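Long-range contact in R.Ecl18kI (Enterobacter cloacae, PDB 2GB7), which recognises the double-stranded DNA sequence 5'-CCNGG-3' as a type II restriction endonuclease, cleaves it before the first C and flips nucleotides out of the helix: residues Met163-Ser171 and Tyr267-Ser278. The protein carries 1 engineered substitution. Residues are numbered along the deposited sequence; the frame is centred on the assembly and turned at random.
Sequences MPGVVQYTS and YTDSEKEEIQQS. Engineered in segment 267-278: Gln-277 (natural residue Arg).
In a helix-helix packing contact, the short helix 166-171 sets Val-167 and Gln-168 against Glu-271, Glu-274 and Ile-275 of helix 269-285 and Tyr-267 just before it. The two axes approach to 9.6 Å and run closer to antiparallel than parallel, at 136°. Val-167 faces the longer helix with both methyls. Val-167 CG1 lies 3.6 Å from Glu-271 CG and also packs on Ile-275 CG1. Val-167 CG2 rests on Glu-274 CB at 3.8 Å. With its CG anti to the backbone N, Glu-271 runs alongside Val-167 in the opposite sense and, stretched out beyond CG, brings OE1 beside Gln-168 CG.

Helix 166-171 follows strand 161-163 of the mixed sheet in this PDDEXK-clan nuclease, and helix 269-285 packs on that short helix from near the C-terminal end of the chain. The nearest atom of the contact is about 14 Å from the bound DNA.

The Gln-168 chain bends at chi2 (95°), which turns its amide toward Tyr-267. There Gln-168 NE2 donates a nearly straight bond to Tyr-267 OH, 3.1 Å long, with OH close to the amide plane. Amide and ring stand steeply to each other, with their planes 78° apart. Ile-275 CD1 sits over the centre of one face of the Tyr-267 ring, 3.5 Å above its plane, and also touches Gln-168 NE2. Val-166 CG2 meets Ser-278 OG at 3.8 Å. That hydroxyl is hydrogen-bonded to Asp-140 OD2, which also accepts from Val-166 N, so one carboxylate oxygen links the two helices.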
ATOM      1  N   MET F 163      20.005  -5.090  15.789  1.00  9.88           N
ATOM      2  CA  MET F 163      20.992  -5.955  16.447  1.00  9.90           C
ATOM      3  C   MET F 163      22.208  -5.072  16.732  1.00  9.76           C
ATOM      4  O   MET F 163      22.789  -4.511  15.798  1.00  9.12           O
ATOM      5  CB  MET F 163      21.371  -7.078  15.472  1.00 10.83           C
ATOM      6  CG  MET F 163      22.106  -8.283  16.026  1.00 12.61           C
ATOM      7  SD  MET F 163      23.731  -7.887  16.735  1.00 15.41           S
ATOM      8  CE  MET F 163      24.619  -7.348  15.288  1.00 14.49           C
ATOM      9  N   PRO F 164      22.667  -5.016  17.997  1.00 10.00           N
ATOM     10  CA  PRO F 164      22.184  -5.731  19.186  1.00 10.53           C
ATOM     11  C   PRO F 164      21.114  -5.020  19.974  1.00 10.43           C
ATOM     12  O   PRO F 164      20.491  -5.612  20.877  1.00 13.23           O
ATOM     13  CB  PRO F 164      23.461  -5.872  20.020  1.00  9.66           C
ATOM     14  CG  PRO F 164      24.166  -4.509  19.781  1.00 10.29           C
ATOM     15  CD  PRO F 164      23.894  -4.241  18.286  1.00 10.67           C
ATOM     16  N   GLY F 165      20.889  -3.745  19.694  1.00  9.47           N
ATOM     17  CA  GLY F 165      19.887  -3.047  20.452  1.00 10.96           C
ATOM     18  C   GLY F 165      19.878  -1.608  20.035  1.00 10.55           C
ATOM     19  O   GLY F 165      20.851  -1.129  19.435  1.00 10.01           O
ATOM     20  N   VAL F 166      18.783  -0.920  20.362  1.00 11.54           N
ATOM     21  CA  VAL F 166      18.675   0.521  20.058  1.00 11.96           C
ATOM     22  C   VAL F 166      19.695   1.400  20.804  1.00 11.28           C
ATOM     23  O   VAL F 166      20.192   2.359  20.238  1.00 10.57           O
ATOM     24  CB  VAL F 166      17.232   1.072  20.249  1.00 13.11           C
ATOM     25  CG1 VAL F 166      16.298   0.387  19.263  1.00 14.19           C
ATOM     26  CG2 VAL F 166      16.732   0.865  21.677  1.00 14.90           C
ATOM     27  N   VAL F 167      20.013   1.073  22.057  1.00 11.29           N
ATOM     28  CA  VAL F 167      20.969   1.900  22.821  1.00 11.50           C
ATOM     29  C   VAL F 167      22.341   1.875  22.161  1.00 11.34           C
ATOM     30  O   VAL F 167      22.969   2.925  21.944  1.00 10.99           O
ATOM     31  CB  VAL F 167      21.036   1.468  24.296  1.00 10.85           C
ATOM     32  CG1 VAL F 167      22.182   2.175  25.062  1.00 11.40           C
ATOM     33  CG2 VAL F 167      19.728   1.762  24.976  1.00 11.79           C
ATOM     34  N   GLN F 168      22.792   0.665  21.836  1.00 11.42           N
ATOM     35  CA  GLN F 168      24.073   0.502  21.173  1.00 10.66           C
ATOM     36  C   GLN F 168      24.045   1.147  19.812  1.00 10.10           C
ATOM     37  O   GLN F 168      25.004   1.806  19.443  1.00 10.32           O
ATOM     38  CB  GLN F 168      24.407  -0.965  20.990  1.00 10.28           C
ATOM     39  CG  GLN F 168      24.653  -1.690  22.312  1.00 12.89           C
ATOM     40  CD  GLN F 168      23.382  -2.385  22.819  1.00 15.21           C
ATOM     41  OE1 GLN F 168      22.252  -1.909  22.620  1.00 14.27           O
ATOM     42  NE2 GLN F 168      23.570  -3.525  23.475  1.00 15.23           N
ATOM     43  N   TYR F 169      22.967   0.929  19.057  1.00  9.30           N
ATOM     44  CA  TYR F 169      22.848   1.526  17.725  1.00 10.20           C
ATOM     45  C   TYR F 169      22.994   3.057  17.776  1.00 10.71           C
ATOM     46  O   TYR F 169      23.738   3.649  16.990  1.00 11.06           O
ATOM     47  CB  TYR F 169      21.522   1.116  17.042  1.00  9.52           C
ATOM     48  CG  TYR F 169      21.478   1.650  15.631  1.00 10.32           C
ATOM     49  CD1 TYR F 169      21.993   0.912  14.578  1.00 10.13           C
ATOM     50  CD2 TYR F 169      20.990   2.939  15.363  1.00 11.12           C
ATOM     51  CE1 TYR F 169      22.007   1.410  13.284  1.00  9.06           C
ATOM     52  CE2 TYR F 169      20.984   3.434  14.068  1.00  9.72           C
ATOM     53  CZ  TYR F 169      21.517   2.664  13.044  1.00 10.00           C
ATOM     54  OH  TYR F 169      21.529   3.151  11.759  1.00 10.53           O
ATOM     55  N   THR F 170      22.333   3.669  18.746  1.00 10.78           N
ATOM     56  CA  THR F 170      22.307   5.124  18.900  1.00 11.42           C
ATOM     57  C   THR F 170      23.689   5.650  19.236  1.00 11.31           C
ATOM     58  O   THR F 170      24.094   6.716  18.770  1.00 13.32           O
ATOM     59  CB  THR F 170      21.297   5.502  19.960  1.00 12.11           C
ATOM     60  OG1 THR F 170      20.002   5.125  19.481  1.00 15.08           O
ATOM     61  CG2 THR F 170      21.297   7.011  20.295  1.00 13.62           C
ATOM     62  N   SER F 171      24.408   4.896  20.056  1.00 10.31           N
ATOM     63  CA  SER F 171      25.791   5.269  20.359  1.00 10.75           C
ATOM     64  C   SER F 171      26.658   5.194  19.095  1.00 10.62           C
ATOM     65  O   SER F 171      27.346   6.156  18.748  1.00 12.10           O
ATOM     66  CB  SER F 171      26.367   4.385  21.461  1.00 10.38           C
ATOM     67  OG  SER F 171      27.669   4.845  21.834  1.00 12.57           O
ATOM     68  N   TYR F 267      30.273  -2.337  29.178  1.00 24.88           N
ATOM     69  CA  TYR F 267      29.575  -1.072  29.050  1.00 23.26           C
ATOM     70  C   TYR F 267      29.839  -0.196  30.258  1.00 22.70           C
ATOM     71  O   TYR F 267      30.039  -0.693  31.369  1.00 22.50           O
ATOM     72  CB  TYR F 267      28.068  -1.296  28.939  1.00 22.33           C
ATOM     73  CG  TYR F 267      27.637  -2.099  27.732  1.00 20.92           C
ATOM     74  CD1 TYR F 267      27.622  -1.528  26.467  1.00 19.33           C
ATOM     75  CD2 TYR F 267      27.235  -3.425  27.863  1.00 18.80           C
ATOM     76  CE1 TYR F 267      27.234  -2.252  25.356  1.00 18.83           C
ATOM     77  CE2 TYR F 267      26.826  -4.167  26.753  1.00 19.50           C
ATOM     78  CZ  TYR F 267      26.829  -3.560  25.501  1.00 19.52           C
ATOM     79  OH  TYR F 267      26.440  -4.262  24.390  1.00 18.54           O
ATOM     80  N   THR F 268      29.836   1.117  30.029  1.00 22.71           N
ATOM     81  CA  THR F 268      29.767   2.094  31.114  1.00 22.37           C
ATOM     82  C   THR F 268      28.492   1.831  31.903  1.00 22.40           C
ATOM     83  O   THR F 268      27.557   1.222  31.380  1.00 21.83           O
ATOM     84  CB  THR F 268      29.706   3.548  30.577  1.00 22.74           C
ATOM     85  OG1 THR F 268      28.529   3.731  29.775  1.00 21.69           O
ATOM     86  CG2 THR F 268      30.946   3.878  29.752  1.00 22.88           C
ATOM     87  N   ASP F 269      28.443   2.290  33.146  1.00 22.13           N
ATOM     88  CA  ASP F 269      27.257   2.075  33.972  1.00 22.06           C
ATOM     89  C   ASP F 269      26.022   2.750  33.362  1.00 21.53           C
ATOM     90  O   ASP F 269      24.922   2.182  33.380  1.00 21.42           O
ATOM     91  CB  ASP F 269      27.513   2.531  35.417  1.00 22.47           C
ATOM     92  CG  ASP F 269      28.717   1.824  36.053  1.00 24.19           C
ATOM     93  OD1 ASP F 269      28.947   0.626  35.777  1.00 26.07           O
ATOM     94  OD2 ASP F 269      29.438   2.466  36.844  1.00 27.06           O
ATOM     95  N   SER F 270      26.226   3.938  32.792  1.00 20.86           N
ATOM     96  CA  SER F 270      25.189   4.670  32.082  1.00 20.38           C
ATOM     97  C   SER F 270      24.602   3.870  30.913  1.00 20.09           C
ATOM     98  O   SER F 270      23.372   3.710  30.824  1.00 19.21           O
ATOM     99  CB  SER F 270      25.741   6.005  31.574  1.00 20.60           C
ATOM    100  OG  SER F 270      24.847   6.613  30.657  1.00 23.41           O
ATOM    101  N   GLU F 271      25.464   3.368  30.026  1.00 18.98           N
ATOM    102  CA  GLU F 271      24.960   2.569  28.899  1.00 18.67           C
ATOM    103  C   GLU F 271      24.331   1.267  29.392  1.00 18.35           C
ATOM    104  O   GLU F 271      23.306   0.831  28.866  1.00 18.47           O
ATOM    105  CB  GLU F 271      26.035   2.279  27.838  1.00 18.49           C
ATOM    106  CG  GLU F 271      25.440   1.617  26.573  1.00 19.97           C
ATOM    107  CD  GLU F 271      26.364   1.606  25.362  1.00 20.81           C
ATOM    108  OE1 GLU F 271      25.880   1.268  24.261  1.00 20.86           O
ATOM    109  OE2 GLU F 271      27.575   1.893  25.512  1.00 21.17           O
ATOM    110  N   LYS F 272      24.959   0.635  30.380  1.00 18.28           N
ATOM    111  CA  LYS F 272      24.427  -0.600  30.958  1.00 18.74           C
ATOM    112  C   LYS F 272      23.014  -0.410  31.504  1.00 18.92           C
ATOM    113  O   LYS F 272      22.144  -1.261  31.286  1.00 18.37           O
ATOM    114  CB  LYS F 272      25.363  -1.109  32.053  1.00 19.10           C
ATOM    115  CG  LYS F 272      25.070  -2.496  32.569  1.00 21.30           C
ATOM    116  CD  LYS F 272      26.119  -2.931  33.595  1.00 22.63           C
ATOM    117  CE  LYS F 272      27.521  -3.023  32.954  1.00 25.04           C
ATOM    118  NZ  LYS F 272      28.635  -3.057  33.960  1.00 25.40           N
ATOM    119  N   GLU F 273      22.766   0.705  32.194  1.00 18.65           N
ATOM    120  CA  GLU F 273      21.421   0.927  32.722  1.00 18.95           C
ATOM    121  C   GLU F 273      20.383   1.260  31.633  1.00 18.25           C
ATOM    122  O   GLU F 273      19.220   0.884  31.760  1.00 18.10           O
ATOM    123  CB  GLU F 273      21.411   1.894  33.912  1.00 19.71           C
ATOM    124  CG  GLU F 273      21.433   3.362  33.587  1.00 22.01           C
ATOM    125  N   GLU F 274      20.804   1.913  30.553  1.00 17.65           N
ATOM    126  CA  GLU F 274      19.897   2.169  29.434  1.00 17.40           C
ATOM    127  C   GLU F 274      19.533   0.882  28.719  1.00 16.70           C
ATOM    128  O   GLU F 274      18.383   0.686  28.316  1.00 15.60           O
ATOM    129  CB  GLU F 274      20.515   3.117  28.422  1.00 18.15           C
ATOM    130  CG  GLU F 274      20.752   4.528  28.923  1.00 21.14           C
ATOM    131  CD  GLU F 274      21.445   5.362  27.873  1.00 25.77           C
ATOM    132  OE1 GLU F 274      22.663   5.603  28.022  1.00 30.58           O
ATOM    133  OE2 GLU F 274      20.783   5.738  26.878  1.00 29.16           O
ATOM    134  N   ILE F 275      20.525   0.015  28.550  1.00 16.50           N
ATOM    135  CA  ILE F 275      20.284  -1.261  27.897  1.00 16.30           C
ATOM    136  C   ILE F 275      19.311  -2.056  28.756  1.00 17.20           C
ATOM    137  O   ILE F 275      18.330  -2.560  28.250  1.00 16.87           O
ATOM    138  CB  ILE F 275      21.575  -2.052  27.663  1.00 16.42           C
ATOM    139  CG1 ILE F 275      22.433  -1.334  26.624  1.00 15.73           C
ATOM    140  CG2 ILE F 275      21.261  -3.508  27.248  1.00 15.95           C
ATOM    141  CD1 ILE F 275      23.858  -1.833  26.536  1.00 16.48           C
ATOM    142  N   GLN F 276      19.591  -2.127  30.057  1.00 17.70           N
ATOM    143  CA  GLN F 276      18.731  -2.795  31.018  1.00 18.37           C
ATOM    144  C   GLN F 276      17.293  -2.290  30.893  1.00 18.66           C
ATOM    145  O   GLN F 276      16.357  -3.088  30.813  1.00 18.08           O
ATOM    146  CB  GLN F 276      19.284  -2.605  32.437  1.00 18.67           C
ATOM    147  CG  GLN F 276      18.363  -3.077  33.530  1.00 22.13           C
ATOM    148  CD  GLN F 276      18.992  -2.981  34.894  1.00 25.87           C
ATOM    149  OE1 GLN F 276      19.855  -3.784  35.246  1.00 29.62           O
ATOM    150  NE2 GLN F 276      18.558  -2.003  35.679  1.00 26.54           N
ATOM    151  N   GLN F 277      17.123  -0.970  30.839  1.00 19.47           N
ATOM    152  CA  GLN F 277      15.803  -0.347  30.667  1.00 20.25           C
ATOM    153  C   GLN F 277      15.090  -0.824  29.406  1.00 19.40           C
ATOM    154  O   GLN F 277      13.904  -1.180  29.441  1.00 19.63           O
ATOM    155  CB  GLN F 277      15.924   1.186  30.626  1.00 20.75           C
ATOM    156  CG  GLN F 277      16.202   1.846  31.964  1.00 24.50           C
ATOM    157  CD  GLN F 277      16.348   3.363  31.854  1.00 27.78           C
ATOM    158  OE1 GLN F 277      16.934   3.881  30.899  1.00 30.65           O
ATOM    159  NE2 GLN F 277      15.815   4.085  32.842  1.00 29.03           N
ATOM    160  N   SER F 278      15.818  -0.820  28.296  1.00 17.98           N
ATOM    161  CA  SER F 278      15.288  -1.250  27.008  1.00 17.79           C
ATOM    162  C   SER F 278      14.792  -2.702  27.038  1.00 17.04           C
ATOM    163  O   SER F 278      13.719  -3.004  26.544  1.00 16.65           O
ATOM    164  CB  SER F 278      16.353  -1.085  25.924  1.00 17.88           C
ATOM    165  OG  SER F 278      15.790  -1.370  24.654  1.00 21.69           O
TER